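Local coordinates for probable transcriptional regulator, LysR family protein (Rhodococcus sp., PDB 2QL3), which is probably a DNA-binding transcription regulator of the LysR family, represented by its C-terminal effector-binding-type domain, at residues L50-L63 / V182-S195. Sequence-based numbering, arbitrary orientation.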
# COMPACT_ATOMS: atom_id res chain seq x y z
N LEU A 50 13.18 -9.50 14.52
CA LEU A 50 14.32 -8.83 15.19
C LEU A 50 14.82 -9.56 16.45
O LEU A 50 16.03 -9.73 16.64
CB LEU A 50 14.02 -7.36 15.51
CG LEU A 50 15.23 -6.39 15.72
CD1 LEU A 50 16.04 -6.14 14.46
CD2 LEU A 50 14.77 -5.02 16.21
N GLU A 51 13.92 -9.99 17.32
CA GLU A 51 14.33 -10.77 18.51
C GLU A 51 15.08 -12.03 18.13
O GLU A 51 16.02 -12.42 18.83
CB GLU A 51 13.16 -11.15 19.44
CG GLU A 51 12.53 -10.01 20.22
CD GLU A 51 13.33 -9.56 21.43
OE1 GLU A 51 14.07 -10.38 22.06
OE2 GLU A 51 13.20 -8.33 21.76
N GLY A 52 14.63 -12.71 17.08
CA GLY A 52 15.27 -13.99 16.72
C GLY A 52 16.49 -13.92 15.78
O GLY A 52 16.99 -14.97 15.33
N GLY A 53 16.93 -12.70 15.46
CA GLY A 53 18.08 -12.47 14.63
C GLY A 53 17.86 -12.59 13.14
O GLY A 53 18.80 -12.72 12.38
N GLU A 54 16.60 -12.58 12.72
CA GLU A 54 16.29 -12.71 11.32
C GLU A 54 16.47 -11.37 10.64
O GLU A 54 16.64 -11.33 9.42
CB GLU A 54 14.82 -13.17 11.13
CG GLU A 54 14.54 -14.61 11.51
CD GLU A 54 13.05 -14.96 11.25
OE1 GLU A 54 12.27 -15.07 12.24
OE2 GLU A 54 12.67 -15.10 10.06
N LEU A 55 16.36 -10.30 11.42
CA LEU A 55 16.65 -8.95 10.97
C LEU A 55 17.83 -8.43 11.76
O LEU A 55 17.98 -8.78 12.92
CB LEU A 55 15.45 -8.01 11.20
CG LEU A 55 14.14 -8.32 10.49
CD1 LEU A 55 13.09 -7.36 11.05
CD2 LEU A 55 14.32 -8.17 8.99
N ASP A 56 18.67 -7.62 11.12
CA ASP A 56 19.79 -6.95 11.80
C ASP A 56 19.27 -5.65 12.43
O ASP A 56 19.57 -5.34 13.58
CB ASP A 56 20.94 -6.59 10.85
CG ASP A 56 21.74 -7.83 10.31
OD1 ASP A 56 22.72 -8.20 10.99
OD2 ASP A 56 21.41 -8.43 9.25
N VAL A 57 18.50 -4.91 11.63
CA VAL A 57 17.99 -3.59 12.00
C VAL A 57 16.55 -3.47 11.49
O VAL A 57 16.10 -4.26 10.66
CB VAL A 57 18.86 -2.41 11.44
CG1 VAL A 57 20.30 -2.47 11.99
CG2 VAL A 57 18.90 -2.40 9.93
N ALA A 58 15.84 -2.51 12.06
CA ALA A 58 14.45 -2.19 11.68
C ALA A 58 14.33 -0.66 11.55
O ALA A 58 14.95 0.11 12.35
CB ALA A 58 13.50 -2.72 12.77
N ILE A 59 13.58 -0.22 10.55
CA ILE A 59 13.19 1.16 10.42
C ILE A 59 11.74 1.21 10.86
O ILE A 59 10.87 0.60 10.24
CB ILE A 59 13.28 1.66 8.98
CG1 ILE A 59 14.70 1.42 8.40
CG2 ILE A 59 12.84 3.12 8.89
CD1 ILE A 59 15.81 2.05 9.17
N VAL A 60 11.47 1.93 11.96
CA VAL A 60 10.14 1.89 12.58
C VAL A 60 9.71 3.23 13.14
O VAL A 60 10.54 4.10 13.39
CB VAL A 60 10.04 0.82 13.74
CG1 VAL A 60 10.09 -0.55 13.19
CG2 VAL A 60 11.15 1.01 14.78
N TYR A 61 8.41 3.40 13.37
CA TYR A 61 8.00 4.49 14.24
C TYR A 61 8.36 4.17 15.67
O TYR A 61 8.16 3.05 16.14
CB TYR A 61 6.50 4.77 14.17
CG TYR A 61 5.89 4.97 12.81
CD1 TYR A 61 6.14 6.12 12.06
CD2 TYR A 61 4.98 4.04 12.30
CE1 TYR A 61 5.50 6.34 10.84
CE2 TYR A 61 4.36 4.23 11.05
CZ TYR A 61 4.63 5.39 10.33
OH TYR A 61 4.02 5.62 9.11
N ASP A 62 8.83 5.16 16.42
CA ASP A 62 9.12 4.96 17.84
C ASP A 62 7.81 5.14 18.59
O ASP A 62 7.56 6.21 19.19
CB ASP A 62 10.16 5.98 18.29
CG ASP A 62 10.64 5.79 19.73
OD1 ASP A 62 10.39 4.76 20.41
OD2 ASP A 62 11.27 6.75 20.18
N LEU A 63 6.95 4.12 18.48
CA LEU A 63 5.70 3.94 19.22
C LEU A 63 5.62 2.48 19.71
O LEU A 63 5.77 1.53 18.92
CB LEU A 63 4.45 4.24 18.33
CG LEU A 63 4.32 5.64 17.75
CD1 LEU A 63 3.25 5.73 16.72
CD2 LEU A 63 4.07 6.66 18.86
N VAL A 182 5.93 12.20 16.07
CA VAL A 182 6.35 10.83 16.12
C VAL A 182 7.65 10.72 15.36
O VAL A 182 7.74 11.15 14.21
CB VAL A 182 5.27 9.89 15.49
CG1 VAL A 182 5.75 8.40 15.46
CG2 VAL A 182 3.96 10.02 16.23
N ALA A 183 8.64 10.14 16.04
CA ALA A 183 9.91 9.85 15.45
C ALA A 183 9.86 8.55 14.67
O ALA A 183 9.25 7.56 15.10
CB ALA A 183 10.98 9.77 16.54
N VAL A 184 10.48 8.60 13.50
CA VAL A 184 10.92 7.45 12.78
C VAL A 184 12.38 7.20 13.20
O VAL A 184 13.25 8.11 13.13
CB VAL A 184 10.78 7.70 11.30
CG1 VAL A 184 11.19 6.44 10.46
CG2 VAL A 184 9.32 8.09 10.97
N VAL A 185 12.63 5.97 13.64
CA VAL A 185 13.95 5.54 14.12
C VAL A 185 14.55 4.38 13.30
O VAL A 185 13.82 3.61 12.68
CB VAL A 185 13.88 5.16 15.61
CG1 VAL A 185 13.41 6.39 16.47
CG2 VAL A 185 12.94 3.91 15.84
N VAL A 186 15.88 4.30 13.26
CA VAL A 186 16.60 3.01 13.04
C VAL A 186 16.77 2.27 14.38
O VAL A 186 17.15 2.88 15.39
CB VAL A 186 17.95 3.16 12.27
CG1 VAL A 186 19.03 3.98 13.08
CG2 VAL A 186 18.51 1.76 11.86
N ALA A 187 16.41 1.00 14.44
CA ALA A 187 16.44 0.27 15.71
C ALA A 187 17.17 -1.05 15.61
O ALA A 187 17.27 -1.65 14.54
CB ALA A 187 14.97 0.07 16.25
N TRP A 188 17.74 -1.49 16.72
CA TRP A 188 18.35 -2.80 16.80
C TRP A 188 18.29 -3.24 18.24
O TRP A 188 18.09 -2.44 19.12
CB TRP A 188 19.80 -2.80 16.30
CG TRP A 188 20.74 -1.95 17.11
CD1 TRP A 188 21.57 -2.36 18.11
CD2 TRP A 188 20.91 -0.53 17.00
NE1 TRP A 188 22.27 -1.27 18.63
CE2 TRP A 188 21.89 -0.14 17.96
CE3 TRP A 188 20.34 0.46 16.17
CZ2 TRP A 188 22.34 1.18 18.10
CZ3 TRP A 188 20.76 1.78 16.30
CH2 TRP A 188 21.75 2.13 17.28
N HIS A 189 18.48 -4.52 18.50
CA HIS A 189 18.32 -5.05 19.85
C HIS A 189 19.59 -4.82 20.70
O HIS A 189 20.69 -5.13 20.26
CB HIS A 189 17.99 -6.53 19.67
CG HIS A 189 17.39 -7.20 20.86
ND1 HIS A 189 18.12 -7.49 21.99
CD2 HIS A 189 16.15 -7.70 21.07
CE1 HIS A 189 17.35 -8.14 22.85
NE2 HIS A 189 16.15 -8.29 22.31
N GLN A 190 19.43 -4.23 21.90
CA GLN A 190 20.47 -4.07 22.95
C GLN A 190 21.48 -5.19 23.05
O GLN A 190 22.63 -4.95 23.40
CB GLN A 190 19.80 -4.09 24.33
CG GLN A 190 19.97 -2.87 25.14
CD GLN A 190 18.88 -2.78 26.11
OE1 GLN A 190 18.51 -3.77 26.76
NE2 GLN A 190 18.25 -1.61 26.15
N GLU A 191 21.03 -6.41 22.83
CA GLU A 191 21.85 -7.58 23.13
C GLU A 191 22.44 -8.18 21.89
O GLU A 191 23.16 -9.16 21.98
CB GLU A 191 20.97 -8.64 23.75
CG GLU A 191 20.09 -8.07 24.85
CD GLU A 191 20.53 -8.43 26.23
OE1 GLU A 191 21.59 -9.08 26.44
OE2 GLU A 191 19.76 -8.07 27.13
N ALA A 192 22.05 -7.66 20.72
CA ALA A 192 22.64 -8.12 19.47
C ALA A 192 24.15 -7.79 19.40
O ALA A 192 24.58 -6.75 19.88
CB ALA A 192 21.91 -7.51 18.28
N THR A 193 24.92 -8.70 18.80
CA THR A 193 26.30 -8.42 18.45
C THR A 193 26.22 -7.94 17.05
O THR A 193 26.07 -8.76 16.12
CB THR A 193 27.17 -9.65 18.50
OG1 THR A 193 27.18 -10.11 19.83
CG2 THR A 193 28.63 -9.33 18.13
N LEU A 194 26.28 -6.61 16.88
CA LEU A 194 26.19 -6.02 15.56
C LEU A 194 27.31 -6.43 14.61
O LEU A 194 28.48 -6.46 14.99
CB LEU A 194 26.09 -4.50 15.62
CG LEU A 194 24.76 -3.86 16.12
CD1 LEU A 194 24.91 -2.33 16.16
CD2 LEU A 194 23.56 -4.23 15.34
N SER A 195 26.96 -6.69 13.36
CA SER A 195 27.99 -6.96 12.36
C SER A 195 28.54 -5.63 11.81
O SER A 195 27.98 -4.56 12.04
CB SER A 195 27.41 -7.80 11.22
OG SER A 195 26.67 -6.92 10.36
O HOH W 1 24.23 -7.37 13.06
O HOH W 2 24.68 -8.74 9.07
O HOH W 3 19.24 -6.13 16.27
O HOH W 4 7.81 8.96 18.76
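Strands 57-61 and 182-189 form an antiparallel pair within the mixed sheet in this LysR substrate-binding domain, and Ala58 and Val60 of the first bond to Ala187 and Val185 of the second. Ala58 N gives to Ala187 O at 3.0 Å and Ala187 N returns the bond to Ala58 O at 2.7 Å; Val60 and Val185 repeat the exchange at the next hydrogen-bonded pair, beyond the non-hydrogen-bonded pair Ile59-Val186. Asp62 N closes the ladder with a nearly straight bond to Ala183 O (2.8 Å, 174° at the hydrogen).

On one face Ile59 lies between two valines. Its CD1 meets Val186 CG2 at 3.8 Å, while CG2, anti to the backbone N, leans on Val184 CG1. Next along, the Tyr61 ring crosses Val184 CG2 and Val182 CG1 obliquely, and Leu63 adds its CG and CD1 to the same Val182 methyl. The other face carries Val60 CG2 against Val185 CG2 (3.6 Å), with Val185 CG1 over Asp62 CB; helix 43-51 covers Val60 through Leu46.

Beyond the ladder, water takes over. One molecule links Asp56 O to His189 N, and two more run from Asp56 OD1 to Ser195 N and OG, whereas OD2 accepts from Ala8 N and Ser195 OG caps Ala198 N of the following helix. At the end of helix 43-51, the bent Glu51 chain sets its carboxylate at the edge of the His189 imidazole, planes 75° apart, with OE1 and OE2 each 3.0 Å from His189 NE2. Glu191 N bonds to ND1 close to the ring plane, which helps hold the ring's rotation, and Trp69 packs against the ring. Strand 57-61 also pairs in parallel with strand 5-11, so this antiparallel neighbour gives the mixed sheet characteristic of the type 2 periplasmic-binding-protein fold.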